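PDB 7AM1: protein SSD1 from Saccharomyces cerevisiae S288C, which binds mRNA, including sites in untranslated regions, and represses translation as a non-enzymatic member of the RNase II family, and is implicated in control of the G1 phase. Local coordinates for residues 322-327 / 700-705; 412-417 / 665-670; 868-873 / 909-914. All coordinates share one frame; numbering follows the deposited sequence.

Interaction 1 of 3, residues 322-327 / 700-705; sequences NNFLSN and NFKKDC
Asn322 and Cys705 bring the two backbones closest, 5.0 Å between their CA atoms, where the irregular segment 322-327 leaves helix 311-321 and passes beside helix 689-725, which carries 700-705. Asn323 has a positive phi and is the C-prime residue of a Schellman motif: Phe324 N bonds to Leu319 O and Asn323 N to Arg320 O. The turn sets the carbonyl and the ND2 branch of Asn323 against the long helix. Lys702 NZ donates to Asn323 O at 2.8 Å, from above the carbonyl plane by 36°. The lysine chain, bent at its second and third torsions, carries NZ out to that carbonyl.

Asn323 ND2 donates to Cys705 SG at 3.4 Å, with an N-H...S angle of 155° and the sulfur nearly in the amide plane. The same ND2 lies 3.0 Å from Phe701 CZ, the amide and ring planes being 45° apart, while Asn323 OD1 bonds to Leu220 N. The contact thus ties the end of a helix that follows the OB-type sheet of the second cold-shock domain to a long helix of the RNase II-like architecture. Replacing Asn323 by an alanine would probably leave Cys705 SG without its amide donor and Leu220 N without this acceptor, and open a gap beside the Phe701 ring.

Phe324 meets the helix with its ring edge: CZ lies 3.4 Å from Lys702 O, near the ring plane, and CE2 packs 3.7 Å from Cys705 CB. Lys702 CE runs past CE1 in the reverse direction, so one lysine combines apolar packing with a carbonyl bond. Asn322 is buried, and its amide is held by Gln708 and Gln712 farther along the same helix and by Ile318 O.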
ATOM      1  N   ASN A 322       2.947 -13.073  -2.774  1.00 41.08           N
ATOM      2  CA  ASN A 322       1.911 -12.622  -1.863  1.00 38.79           C
ATOM      3  C   ASN A 322       0.850 -13.688  -1.605  1.00 40.51           C
ATOM      4  O   ASN A 322      -0.273 -13.353  -1.217  1.00 38.59           O
ATOM      5  CB  ASN A 322       1.303 -11.330  -2.401  1.00 38.39           C
ATOM      6  CG  ASN A 322       2.278 -10.172  -2.314  1.00 38.08           C
ATOM      7  OD1 ASN A 322       2.542  -9.656  -1.229  1.00 38.66           O
ATOM      8  ND2 ASN A 322       2.837  -9.777  -3.449  1.00 38.33           N
ATOM      9  N   ASN A 323       1.178 -14.964  -1.832  1.00 44.33           N
ATOM     10  CA  ASN A 323       0.404 -16.095  -1.312  1.00 48.18           C
ATOM     11  C   ASN A 323      -0.925 -16.293  -2.029  1.00 48.75           C
ATOM     12  O   ASN A 323      -1.861 -16.865  -1.463  1.00 48.41           O
ATOM     13  CB  ASN A 323       0.176 -15.947   0.193  1.00 50.73           C
ATOM     14  CG  ASN A 323       1.472 -15.821   0.959  1.00 52.36           C
ATOM     15  OD1 ASN A 323       2.217 -16.789   1.074  1.00 51.70           O
ATOM     16  ND2 ASN A 323       1.785 -14.614   1.420  1.00 53.57           N
ATOM     17  N   PHE A 324      -1.018 -15.849  -3.276  1.00 49.49           N
ATOM     18  CA  PHE A 324      -2.202 -16.074  -4.102  1.00 51.00           C
ATOM     19  C   PHE A 324      -1.857 -17.149  -5.129  1.00 54.36           C
ATOM     20  O   PHE A 324      -1.164 -16.883  -6.114  1.00 56.62           O
ATOM     21  CB  PHE A 324      -2.658 -14.776  -4.766  1.00 49.06           C
ATOM     22  CG  PHE A 324      -3.118 -13.729  -3.789  1.00 47.75           C
ATOM     23  CD1 PHE A 324      -4.386 -13.789  -3.236  1.00 48.37           C
ATOM     24  CD2 PHE A 324      -2.282 -12.691  -3.418  1.00 45.61           C
ATOM     25  CE1 PHE A 324      -4.814 -12.833  -2.331  1.00 46.48           C
ATOM     26  CE2 PHE A 324      -2.701 -11.734  -2.513  1.00 44.15           C
ATOM     27  CZ  PHE A 324      -3.970 -11.808  -1.966  1.00 44.71           C
ATOM     28  N   LEU A 325      -2.327 -18.375  -4.881  1.00 54.30           N
ATOM     29  CA  LEU A 325      -2.197 -19.440  -5.867  1.00 54.42           C
ATOM     30  C   LEU A 325      -3.329 -19.402  -6.884  1.00 53.18           C
ATOM     31  O   LEU A 325      -3.140 -19.819  -8.032  1.00 53.09           O
ATOM     32  CB  LEU A 325      -2.166 -20.802  -5.174  1.00 57.48           C
ATOM     33  CG  LEU A 325      -0.972 -21.066  -4.258  1.00 60.15           C
ATOM     34  CD1 LEU A 325      -1.090 -22.451  -3.651  1.00 63.46           C
ATOM     35  CD2 LEU A 325       0.336 -20.921  -5.016  1.00 60.54           C
ATOM     36  N   SER A 326      -4.508 -18.930  -6.473  1.00 52.27           N
ATOM     37  CA  SER A 326      -5.625 -18.683  -7.382  1.00 53.08           C
ATOM     38  C   SER A 326      -6.098 -19.963  -8.064  1.00 56.53           C
ATOM     39  O   SER A 326      -6.636 -19.928  -9.172  1.00 56.89           O
ATOM     40  CB  SER A 326      -5.246 -17.627  -8.423  1.00 51.80           C
ATOM     41  OG  SER A 326      -4.832 -16.429  -7.789  1.00 50.34           O
ATOM     42  N   ASN A 327      -5.939 -21.099  -7.388  1.00 60.45           N
ATOM     43  CA  ASN A 327      -6.298 -22.396  -7.943  1.00 64.99           C
ATOM     44  C   ASN A 327      -7.535 -22.999  -7.287  1.00 65.83           C
ATOM     45  O   ASN A 327      -7.907 -24.132  -7.608  1.00 69.53           O
ATOM     46  CB  ASN A 327      -5.114 -23.357  -7.808  1.00 67.64           C
ATOM     47  CG  ASN A 327      -4.757 -23.638  -6.360  1.00 68.67           C
ATOM     48  OD1 ASN A 327      -5.156 -22.902  -5.457  1.00 67.52           O
ATOM     49  ND2 ASN A 327      -4.002 -24.706  -6.132  1.00 70.78           N
ATOM     50  N   ASN A 700      -6.601 -10.340   7.571  1.00 33.79           N
ATOM     51  CA  ASN A 700      -5.569  -9.310   7.598  1.00 33.66           C
ATOM     52  C   ASN A 700      -4.386  -9.717   6.733  1.00 34.47           C
ATOM     53  O   ASN A 700      -3.866  -8.923   5.943  1.00 33.67           O
ATOM     54  CB  ASN A 700      -5.104  -9.071   9.034  1.00 34.94           C
ATOM     55  CG  ASN A 700      -6.098  -8.285   9.853  1.00 35.25           C
ATOM     56  OD1 ASN A 700      -6.864  -7.477   9.321  1.00 35.08           O
ATOM     57  ND2 ASN A 700      -6.099  -8.524  11.159  1.00 36.13           N
ATOM     58  N   PHE A 701      -3.933 -10.960   6.884  1.00 36.70           N
ATOM     59  CA  PHE A 701      -2.769 -11.416   6.137  1.00 38.66           C
ATOM     60  C   PHE A 701      -3.013 -11.334   4.637  1.00 37.33           C
ATOM     61  O   PHE A 701      -2.217 -10.745   3.897  1.00 36.60           O
ATOM     62  CB  PHE A 701      -2.418 -12.844   6.562  1.00 41.32           C
ATOM     63  CG  PHE A 701      -1.324 -13.463   5.753  1.00 43.29           C
ATOM     64  CD1 PHE A 701      -0.001 -13.123   5.974  1.00 42.82           C
ATOM     65  CD2 PHE A 701      -1.617 -14.413   4.789  1.00 45.34           C
ATOM     66  CE1 PHE A 701       1.009 -13.696   5.229  1.00 42.99           C
ATOM     67  CE2 PHE A 701      -0.602 -15.000   4.046  1.00 46.21           C
ATOM     68  CZ  PHE A 701       0.707 -14.639   4.267  1.00 44.30           C
ATOM     69  N   LYS A 702      -4.120 -11.910   4.171  1.00 37.09           N
ATOM     70  CA  LYS A 702      -4.379 -11.945   2.736  1.00 37.73           C
ATOM     71  C   LYS A 702      -4.692 -10.555   2.186  1.00 37.89           C
ATOM     72  O   LYS A 702      -4.357 -10.262   1.034  1.00 37.92           O
ATOM     73  CB  LYS A 702      -5.508 -12.930   2.435  1.00 39.43           C
ATOM     74  CG  LYS A 702      -5.206 -14.349   2.939  1.00 43.30           C
ATOM     75  CD  LYS A 702      -4.274 -15.173   2.034  1.00 47.34           C
ATOM     76  CE  LYS A 702      -4.695 -15.193   0.573  1.00 51.17           C
ATOM     77  NZ  LYS A 702      -4.251 -16.438  -0.121  1.00 54.61           N
ATOM     78  N   LYS A 703      -5.346  -9.694   2.973  1.00 36.36           N
ATOM     79  CA  LYS A 703      -5.655  -8.350   2.493  1.00 35.50           C
ATOM     80  C   LYS A 703      -4.392  -7.509   2.358  1.00 34.91           C
ATOM     81  O   LYS A 703      -4.212  -6.799   1.363  1.00 33.20           O
ATOM     82  CB  LYS A 703      -6.650  -7.672   3.434  1.00 34.00           C
ATOM     83  CG  LYS A 703      -7.058  -6.282   2.998  1.00 34.13           C
ATOM     84  CD  LYS A 703      -8.448  -5.933   3.527  1.00 35.02           C
ATOM     85  CE  LYS A 703      -8.929  -4.611   2.979  1.00 35.44           C
ATOM     86  NZ  LYS A 703      -9.118  -4.695   1.505  1.00 35.76           N
ATOM     87  N   ASP A 704      -3.487  -7.595   3.329  1.00 35.28           N
ATOM     88  CA  ASP A 704      -2.241  -6.853   3.195  1.00 35.81           C
ATOM     89  C   ASP A 704      -1.407  -7.402   2.049  1.00 34.00           C
ATOM     90  O   ASP A 704      -0.706  -6.641   1.377  1.00 32.95           O
ATOM     91  CB  ASP A 704      -1.482  -6.883   4.519  1.00 37.30           C
ATOM     92  CG  ASP A 704      -2.144  -6.018   5.576  1.00 36.70           C
ATOM     93  OD1 ASP A 704      -2.940  -5.132   5.202  1.00 36.46           O
ATOM     94  OD2 ASP A 704      -1.890  -6.229   6.773  1.00 37.17           O
ATOM     95  N   CYS A 705      -1.504  -8.707   1.786  1.00 36.83           N
ATOM     96  CA  CYS A 705      -0.861  -9.285   0.612  1.00 36.73           C
ATOM     97  C   CYS A 705      -1.466  -8.742  -0.679  1.00 35.25           C
ATOM     98  O   CYS A 705      -0.739  -8.494  -1.649  1.00 35.10           O
ATOM     99  CB  CYS A 705      -0.974 -10.810   0.654  1.00 38.09           C
ATOM    100  SG  CYS A 705       0.149 -11.631   1.837  1.00 39.59           S
TER

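Interaction 2 of 3, residues 412-417 / 665-670; sequences RARKRS and RRYADH
Tyr667 N donates to Ser417 O at 2.8 Å, with an N-H...O angle of 152°; this is the hydrogen bond that joins the two segments. Ser417, with positive phi, is the first residue beyond helix 408-416, and its carbonyl is the acceptor.

The remaining cross-contact is packing on the Tyr667 ring. Arg414 CA makes a CH-pi contact, 3.6 Å from the ring centroid and 12° off the normal, while His670 CB lies over the opposite face; the ring is clamped between the two. Ala413 CB touches Tyr667 CD1 at 4.1 Å. With CG anti to the Tyr667 backbone N (chi1 -172°), the ring reaches across to helix 408-416, joining it to the start of helix 668-681 within the RNB domain.

Arg414 NH2 is 3.1 Å from Tyr667 OH, but the hydroxyl lies over the guanidinium face and the angle is poor for a bond; OH instead bonds to Asp410 OD1. Inside 665-670, Arg666 forms a salt bridge with Asp669, gripping it side-on, NE to OD1 and NH2 to OD2, both 2.8 Å, and its NH1 reaches Asp530.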
ATOM      1  N   ARG A 412     -13.498 -22.197  -0.034  1.00 51.32           N
ATOM      2  CA  ARG A 412     -12.539 -21.802  -1.059  1.00 50.85           C
ATOM      3  C   ARG A 412     -12.447 -20.284  -1.155  1.00 46.14           C
ATOM      4  O   ARG A 412     -11.368 -19.737  -1.409  1.00 43.31           O
ATOM      5  CB  ARG A 412     -12.951 -22.431  -2.390  1.00 55.32           C
ATOM      6  CG  ARG A 412     -12.793 -23.951  -2.355  1.00 59.90           C
ATOM      7  CD  ARG A 412     -13.575 -24.664  -3.447  1.00 63.78           C
ATOM      8  NE  ARG A 412     -13.355 -26.110  -3.401  1.00 67.51           N
ATOM      9  CZ  ARG A 412     -12.300 -26.743  -3.904  1.00 69.78           C
ATOM     10  NH1 ARG A 412     -11.332 -26.074  -4.516  1.00 69.94           N
ATOM     11  NH2 ARG A 412     -12.219 -28.061  -3.790  1.00 71.63           N
ATOM     12  N   ALA A 413     -13.570 -19.585  -0.959  1.00 45.66           N
ATOM     13  CA  ALA A 413     -13.543 -18.125  -0.912  1.00 43.78           C
ATOM     14  C   ALA A 413     -12.850 -17.630   0.351  1.00 42.91           C
ATOM     15  O   ALA A 413     -12.158 -16.606   0.330  1.00 41.49           O
ATOM     16  CB  ALA A 413     -14.965 -17.569  -0.987  1.00 42.80           C
ATOM     17  N   ARG A 414     -13.052 -18.327   1.469  1.00 43.77           N
ATOM     18  CA  ARG A 414     -12.345 -17.981   2.697  1.00 44.68           C
ATOM     19  C   ARG A 414     -10.840 -18.142   2.511  1.00 41.83           C
ATOM     20  O   ARG A 414     -10.051 -17.339   3.025  1.00 38.03           O
ATOM     21  CB  ARG A 414     -12.851 -18.851   3.847  1.00 49.56           C
ATOM     22  CG  ARG A 414     -12.256 -18.528   5.209  1.00 53.87           C
ATOM     23  CD  ARG A 414     -12.631 -19.594   6.229  1.00 60.08           C
ATOM     24  NE  ARG A 414     -14.059 -19.586   6.538  1.00 65.73           N
ATOM     25  CZ  ARG A 414     -14.610 -18.956   7.574  1.00 70.38           C
ATOM     26  NH1 ARG A 414     -13.858 -18.269   8.423  1.00 72.63           N
ATOM     27  NH2 ARG A 414     -15.923 -19.018   7.761  1.00 71.25           N
ATOM     28  N   LYS A 415     -10.423 -19.179   1.776  1.00 45.50           N
ATOM     29  CA  LYS A 415      -8.999 -19.388   1.527  1.00 46.89           C
ATOM     30  C   LYS A 415      -8.415 -18.268   0.671  1.00 46.58           C
ATOM     31  O   LYS A 415      -7.339 -17.738   0.976  1.00 46.44           O
ATOM     32  CB  LYS A 415      -8.775 -20.744   0.854  1.00 47.55           C
ATOM     33  CG  LYS A 415      -7.305 -21.122   0.703  1.00 46.87           C
ATOM     34  N   ARG A 416      -9.102 -17.906  -0.418  1.00 44.65           N
ATOM     35  CA  ARG A 416      -8.659 -16.777  -1.233  1.00 42.84           C
ATOM     36  C   ARG A 416      -8.645 -15.499  -0.408  1.00 39.34           C
ATOM     37  O   ARG A 416      -7.657 -14.754  -0.404  1.00 36.24           O
ATOM     38  CB  ARG A 416      -9.575 -16.615  -2.447  1.00 46.38           C
ATOM     39  CG  ARG A 416      -9.186 -17.449  -3.648  1.00 51.23           C
ATOM     40  CD  ARG A 416      -9.827 -16.939  -4.941  1.00 55.04           C
ATOM     41  NE  ARG A 416      -9.627 -17.913  -6.009  1.00 59.90           N
ATOM     42  CZ  ARG A 416      -9.589 -17.632  -7.306  1.00 63.02           C
ATOM     43  NH1 ARG A 416      -9.756 -16.389  -7.740  1.00 62.45           N
ATOM     44  NH2 ARG A 416      -9.393 -18.613  -8.177  1.00 65.97           N
ATOM     45  N   SER A 417      -9.758 -15.227   0.282  1.00 40.12           N
ATOM     46  CA  SER A 417      -9.893 -14.184   1.293  1.00 41.09           C
ATOM     47  C   SER A 417     -10.035 -12.792   0.690  1.00 41.36           C
ATOM     48  O   SER A 417     -10.928 -12.039   1.088  1.00 42.16           O
ATOM     49  CB  SER A 417      -8.710 -14.221   2.266  1.00 41.05           C
ATOM     50  OG  SER A 417      -8.926 -13.348   3.367  1.00 41.00           O
ATOM     51  N   ARG A 665     -15.325  -8.765  -3.204  1.00 37.40           N
ATOM     52  CA  ARG A 665     -13.868  -8.783  -3.244  1.00 37.73           C
ATOM     53  C   ARG A 665     -13.199  -8.940  -1.886  1.00 36.83           C
ATOM     54  O   ARG A 665     -11.977  -9.124  -1.848  1.00 38.08           O
ATOM     55  CB  ARG A 665     -13.328  -7.503  -3.910  1.00 37.11           C
ATOM     56  CG  ARG A 665     -13.896  -6.190  -3.369  1.00 36.64           C
ATOM     57  CD  ARG A 665     -13.256  -5.001  -4.074  1.00 35.41           C
ATOM     58  NE  ARG A 665     -13.637  -3.715  -3.505  1.00 34.87           N
ATOM     59  CZ  ARG A 665     -13.025  -3.135  -2.474  1.00 35.71           C
ATOM     60  NH1 ARG A 665     -12.005  -3.735  -1.866  1.00 35.32           N
ATOM     61  NH2 ARG A 665     -13.448  -1.954  -2.039  1.00 36.02           N
ATOM     62  N   ARG A 666     -13.946  -8.890  -0.783  1.00 35.91           N
ATOM     63  CA  ARG A 666     -13.401  -9.056   0.559  1.00 36.22           C
ATOM     64  C   ARG A 666     -14.184 -10.134   1.297  1.00 37.17           C
ATOM     65  O   ARG A 666     -15.412 -10.047   1.411  1.00 38.31           O
ATOM     66  CB  ARG A 666     -13.464  -7.747   1.348  1.00 36.59           C
ATOM     67  CG  ARG A 666     -12.808  -6.566   0.668  1.00 36.20           C
ATOM     68  CD  ARG A 666     -12.702  -5.383   1.634  1.00 36.02           C
ATOM     69  NE  ARG A 666     -14.018  -4.942   2.104  1.00 36.18           N
ATOM     70  CZ  ARG A 666     -14.456  -3.682   2.088  1.00 35.53           C
ATOM     71  NH1 ARG A 666     -13.686  -2.703   1.627  1.00 35.90           N
ATOM     72  NH2 ARG A 666     -15.673  -3.398   2.538  1.00 36.10           N
ATOM     73  N   TYR A 667     -13.478 -11.144   1.810  1.00 36.60           N
ATOM     74  CA  TYR A 667     -14.171 -12.189   2.552  1.00 36.98           C
ATOM     75  C   TYR A 667     -14.591 -11.730   3.943  1.00 35.99           C
ATOM     76  O   TYR A 667     -15.571 -12.246   4.485  1.00 36.93           O
ATOM     77  CB  TYR A 667     -13.309 -13.445   2.689  1.00 37.71           C
ATOM     78  CG  TYR A 667     -14.091 -14.584   3.294  1.00 41.35           C
ATOM     79  CD1 TYR A 667     -14.895 -15.392   2.502  1.00 42.81           C
ATOM     80  CD2 TYR A 667     -14.067 -14.821   4.663  1.00 44.16           C
ATOM     81  CE1 TYR A 667     -15.634 -16.420   3.052  1.00 45.18           C
ATOM     82  CE2 TYR A 667     -14.803 -15.847   5.221  1.00 46.63           C
ATOM     83  CZ  TYR A 667     -15.584 -16.642   4.412  1.00 47.17           C
ATOM     84  OH  TYR A 667     -16.314 -17.664   4.969  1.00 48.93           O
ATOM     85  N   ALA A 668     -13.867 -10.783   4.548  1.00 34.93           N
ATOM     86  CA  ALA A 668     -14.277 -10.281   5.855  1.00 35.59           C
ATOM     87  C   ALA A 668     -15.724  -9.805   5.820  1.00 37.54           C
ATOM     88  O   ALA A 668     -16.485 -10.018   6.773  1.00 38.12           O
ATOM     89  CB  ALA A 668     -13.354  -9.147   6.301  1.00 33.97           C
ATOM     90  N   ASP A 669     -16.125  -9.171   4.713  1.00 37.24           N
ATOM     91  CA  ASP A 669     -17.496  -8.699   4.570  1.00 37.85           C
ATOM     92  C   ASP A 669     -18.497  -9.843   4.644  1.00 40.11           C
ATOM     93  O   ASP A 669     -19.630  -9.644   5.099  1.00 42.26           O
ATOM     94  CB  ASP A 669     -17.650  -7.940   3.249  1.00 36.07           C
ATOM     95  CG  ASP A 669     -16.824  -6.663   3.209  1.00 36.63           C
ATOM     96  OD1 ASP A 669     -15.619  -6.736   3.527  1.00 36.39           O
ATOM     97  OD2 ASP A 669     -17.366  -5.594   2.849  1.00 36.01           O
ATOM     98  N   HIS A 670     -18.112 -11.043   4.196  1.00 40.47           N
ATOM     99  CA  HIS A 670     -19.003 -12.192   4.319  1.00 40.73           C
ATOM    100  C   HIS A 670     -19.324 -12.465   5.780  1.00 42.14           C
ATOM    101  O   HIS A 670     -20.487 -12.665   6.145  1.00 43.56           O
ATOM    102  CB  HIS A 670     -18.382 -13.431   3.675  1.00 39.84           C
ATOM    103  CG  HIS A 670     -18.322 -13.370   2.182  1.00 41.33           C
ATOM    104  ND1 HIS A 670     -18.626 -14.451   1.382  1.00 42.15           N
ATOM    105  CD2 HIS A 670     -17.995 -12.359   1.343  1.00 40.97           C
ATOM    106  CE1 HIS A 670     -18.489 -14.108   0.115  1.00 42.81           C
ATOM    107  NE2 HIS A 670     -18.107 -12.844   0.062  1.00 41.63           N
TER

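Interaction 3 of 3, residues 868-873 / 909-914; sequences STTETR and LNPFMK
Thr872 and Phe912 meet through apolar atoms, Thr872 CB lying 3.6 Å from Phe912 CZ, and the contact as a whole is one of van der Waals packing. Thr872 CG2 is the other half of the grip, 3.5 Å from Pro911 CG. Its placement follows from the first torsion: with chi1 55°, CG2 stands anti to the carbonyl carbon, beside the backbone N, and lies against Pro911. Thr870 adds its hydroxyl oxygen, OG1, 3.5 Å from Pro911 CB, yet the polar partner of that oxygen is Ile867 O. Backbone contributes little, Arg873 O standing 3.9 Å from Phe912 CZ. The modest 187 Å² buried agrees with the separation of the segments, 7.0 Å between the CA atoms of Thr870 and Pro911 at their nearest.

Hydrogen bonding acts within 909-914 instead, where it probably fixes the turn that presents Pro911 and Phe912. Asn910 OD1 accepts from Phe912 N at 2.8 Å, closing an Asx turn, and a type I beta turn spans Asn910 to Met913 with a weak backbone bond. Asn910 ND2 bonds to Gln783 O and Val786 O, which ties the turn to the chain beyond strand 777-782.

Phe912 also packs edge-to-face with Tyr879, and Pro911 touches Gln881, both on strand 878-884. That strand pairs with 872-875, the edge strand that begins in 868-873, whereas 909-914 continues from 903-908, the edge strand of a second antiparallel sheet; helix 862-867 packs against Leu909.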
ATOM      1  N   SER A 868      18.089  27.018 -14.423  1.00 50.60           N
ATOM      2  CA  SER A 868      17.685  28.269 -13.794  1.00 54.79           C
ATOM      3  C   SER A 868      16.765  28.065 -12.594  1.00 52.00           C
ATOM      4  O   SER A 868      16.550  29.016 -11.836  1.00 52.08           O
ATOM      5  CB  SER A 868      16.990  29.168 -14.818  1.00 61.70           C
ATOM      6  OG  SER A 868      15.867  28.515 -15.386  1.00 64.57           O
ATOM      7  N   THR A 869      16.227  26.860 -12.392  1.00 49.78           N
ATOM      8  CA  THR A 869      15.417  26.579 -11.214  1.00 48.98           C
ATOM      9  C   THR A 869      16.252  26.291  -9.972  1.00 49.73           C
ATOM     10  O   THR A 869      15.690  26.190  -8.878  1.00 50.01           O
ATOM     11  CB  THR A 869      14.501  25.376 -11.461  1.00 45.63           C
ATOM     12  OG1 THR A 869      15.302  24.196 -11.606  1.00 42.64           O
ATOM     13  CG2 THR A 869      13.667  25.578 -12.715  1.00 46.12           C
ATOM     14  N   THR A 870      17.564  26.151 -10.107  1.00 50.47           N
ATOM     15  CA  THR A 870      18.409  25.754  -8.992  1.00 50.44           C
ATOM     16  C   THR A 870      18.964  26.980  -8.274  1.00 51.04           C
ATOM     17  O   THR A 870      19.017  28.082  -8.821  1.00 50.55           O
ATOM     18  CB  THR A 870      19.555  24.861  -9.480  1.00 51.54           C
ATOM     19  OG1 THR A 870      20.488  25.636 -10.243  1.00 53.01           O
ATOM     20  CG2 THR A 870      19.012  23.731 -10.352  1.00 51.20           C
ATOM     21  N   GLU A 871      19.362  26.774  -7.021  1.00 52.33           N
ATOM     22  CA  GLU A 871      19.949  27.819  -6.184  1.00 55.80           C
ATOM     23  C   GLU A 871      21.443  27.530  -6.076  1.00 53.43           C
ATOM     24  O   GLU A 871      21.849  26.592  -5.382  1.00 51.66           O
ATOM     25  CB  GLU A 871      19.279  27.851  -4.811  1.00 60.37           C
ATOM     26  CG  GLU A 871      19.720  29.005  -3.916  1.00 66.70           C
ATOM     27  CD  GLU A 871      19.372  30.370  -4.496  1.00 72.28           C
ATOM     28  OE1 GLU A 871      18.377  30.461  -5.247  1.00 73.43           O
ATOM     29  OE2 GLU A 871      20.095  31.350  -4.208  1.00 75.23           O
ATOM     30  N   THR A 872      22.261  28.337  -6.755  1.00 54.03           N
ATOM     31  CA  THR A 872      23.682  28.050  -6.900  1.00 54.44           C
ATOM     32  C   THR A 872      24.519  29.284  -6.595  1.00 53.79           C
ATOM     33  O   THR A 872      24.023  30.414  -6.592  1.00 55.18           O
ATOM     34  CB  THR A 872      24.015  27.557  -8.317  1.00 57.69           C
ATOM     35  OG1 THR A 872      23.550  28.513  -9.278  1.00 61.15           O
ATOM     36  CG2 THR A 872      23.376  26.208  -8.590  1.00 56.73           C
ATOM     37  N   ARG A 873      25.806  29.047  -6.335  1.00 50.34           N
ATOM     38  CA  ARG A 873      26.760  30.135  -6.186  1.00 51.37           C
ATOM     39  C   ARG A 873      28.178  29.603  -6.330  1.00 49.40           C
ATOM     40  O   ARG A 873      28.454  28.432  -6.053  1.00 47.95           O
ATOM     41  CB  ARG A 873      26.607  30.854  -4.843  1.00 55.85           C
ATOM     42  CG  ARG A 873      26.889  30.001  -3.630  1.00 58.74           C
ATOM     43  CD  ARG A 873      26.466  30.734  -2.368  1.00 63.69           C
ATOM     44  NE  ARG A 873      27.162  30.226  -1.190  1.00 67.27           N
ATOM     45  CZ  ARG A 873      26.719  29.238  -0.419  1.00 69.55           C
ATOM     46  NH1 ARG A 873      25.569  28.632  -0.694  1.00 69.05           N
ATOM     47  NH2 ARG A 873      27.432  28.849   0.629  1.00 71.57           N
ATOM     48  N   LEU A 909      20.428  16.933 -11.241  1.00 40.42           N
ATOM     49  CA  LEU A 909      21.106  17.544 -12.374  1.00 41.33           C
ATOM     50  C   LEU A 909      22.250  18.409 -11.862  1.00 41.51           C
ATOM     51  O   LEU A 909      22.096  19.146 -10.884  1.00 42.19           O
ATOM     52  CB  LEU A 909      20.106  18.383 -13.174  1.00 41.90           C
ATOM     53  CG  LEU A 909      20.561  19.031 -14.482  1.00 44.00           C
ATOM     54  CD1 LEU A 909      20.779  17.973 -15.549  1.00 44.56           C
ATOM     55  CD2 LEU A 909      19.558  20.078 -14.960  1.00 44.39           C
ATOM     56  N   ASN A 910      23.410  18.290 -12.492  1.00 40.17           N
ATOM     57  CA  ASN A 910      24.529  19.159 -12.150  1.00 40.76           C
ATOM     58  C   ASN A 910      24.289  20.548 -12.729  1.00 41.40           C
ATOM     59  O   ASN A 910      24.376  20.735 -13.950  1.00 40.38           O
ATOM     60  CB  ASN A 910      25.846  18.582 -12.675  1.00 41.59           C
ATOM     61  CG  ASN A 910      27.056  19.400 -12.246  1.00 43.20           C
ATOM     62  OD1 ASN A 910      26.922  20.519 -11.755  1.00 44.15           O
ATOM     63  ND2 ASN A 910      28.245  18.846 -12.447  1.00 43.01           N
ATOM     64  N   PRO A 911      24.020  21.557 -11.896  1.00 44.14           N
ATOM     65  CA  PRO A 911      23.779  22.897 -12.445  1.00 46.44           C
ATOM     66  C   PRO A 911      25.032  23.545 -13.002  1.00 47.13           C
ATOM     67  O   PRO A 911      24.918  24.570 -13.687  1.00 48.54           O
ATOM     68  CB  PRO A 911      23.225  23.677 -11.248  1.00 48.60           C
ATOM     69  CG  PRO A 911      23.813  23.015 -10.069  1.00 48.75           C
ATOM     70  CD  PRO A 911      23.999  21.557 -10.421  1.00 46.28           C
ATOM     71  N   PHE A 912      26.221  23.006 -12.720  1.00 46.35           N
ATOM     72  CA  PHE A 912      27.457  23.549 -13.267  1.00 49.72           C
ATOM     73  C   PHE A 912      28.005  22.700 -14.408  1.00 54.01           C
ATOM     74  O   PHE A 912      29.226  22.596 -14.579  1.00 52.36           O
ATOM     75  CB  PHE A 912      28.505  23.678 -12.163  1.00 48.03           C
ATOM     76  CG  PHE A 912      28.066  24.531 -11.022  1.00 46.80           C
ATOM     77  CD1 PHE A 912      28.194  25.909 -11.081  1.00 47.68           C
ATOM     78  CD2 PHE A 912      27.519  23.960  -9.889  1.00 44.43           C
ATOM     79  CE1 PHE A 912      27.786  26.699 -10.026  1.00 47.77           C
ATOM     80  CE2 PHE A 912      27.111  24.744  -8.833  1.00 44.73           C
ATOM     81  CZ  PHE A 912      27.245  26.115  -8.901  1.00 46.35           C
ATOM     82  N   MET A 913      27.121  22.109 -15.204  1.00 61.33           N
ATOM     83  CA  MET A 913      27.496  21.420 -16.427  1.00 69.83           C
ATOM     84  C   MET A 913      27.559  22.427 -17.571  1.00 79.77           C
ATOM     85  O   MET A 913      26.914  23.478 -17.534  1.00 74.99           O
ATOM     86  CB  MET A 913      26.504  20.305 -16.751  1.00 67.02           C
ATOM     87  CG  MET A 913      25.077  20.787 -16.981  1.00 66.73           C
ATOM     88  SD  MET A 913      23.932  19.443 -17.349  1.00 65.11           S
ATOM     89  CE  MET A 913      24.660  18.834 -18.878  1.00 66.29           C
ATOM     90  N   LYS A 914      28.330  22.089 -18.599  1.00 99.11           N
ATOM     91  CA  LYS A 914      28.453  22.947 -19.774  1.00107.01           C
ATOM     92  C   LYS A 914      27.328  22.704 -20.776  1.00110.17           C
ATOM     93  O   LYS A 914      26.993  21.560 -21.088  1.00110.01           O
ATOM     94  CB  LYS A 914      29.809  22.730 -20.452  1.00110.84           C
TER

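Interactions 1 and 2 are neighbours, centres about 10 Å apart, with interaction 2 nested along the chain within the loop closed by interaction 1. Lys702 packing on the side chain of Ser417 and the carbonyl of Arg416 joins them, as does the succession of helices 668-681 and 689-725. Interaction 2 is internal to the RNB domain, while interaction 1 ties the end of helix 311-321 to helix 689-725. Interaction 3 comes later, across the chain's centre, about 47 Å from interaction 1 and about 54 Å from interaction 2, centre to centre. It packs the start of edge strand 872-875 and the residues before it against the loop after edge strand 903-908 of another sheet, a separate site.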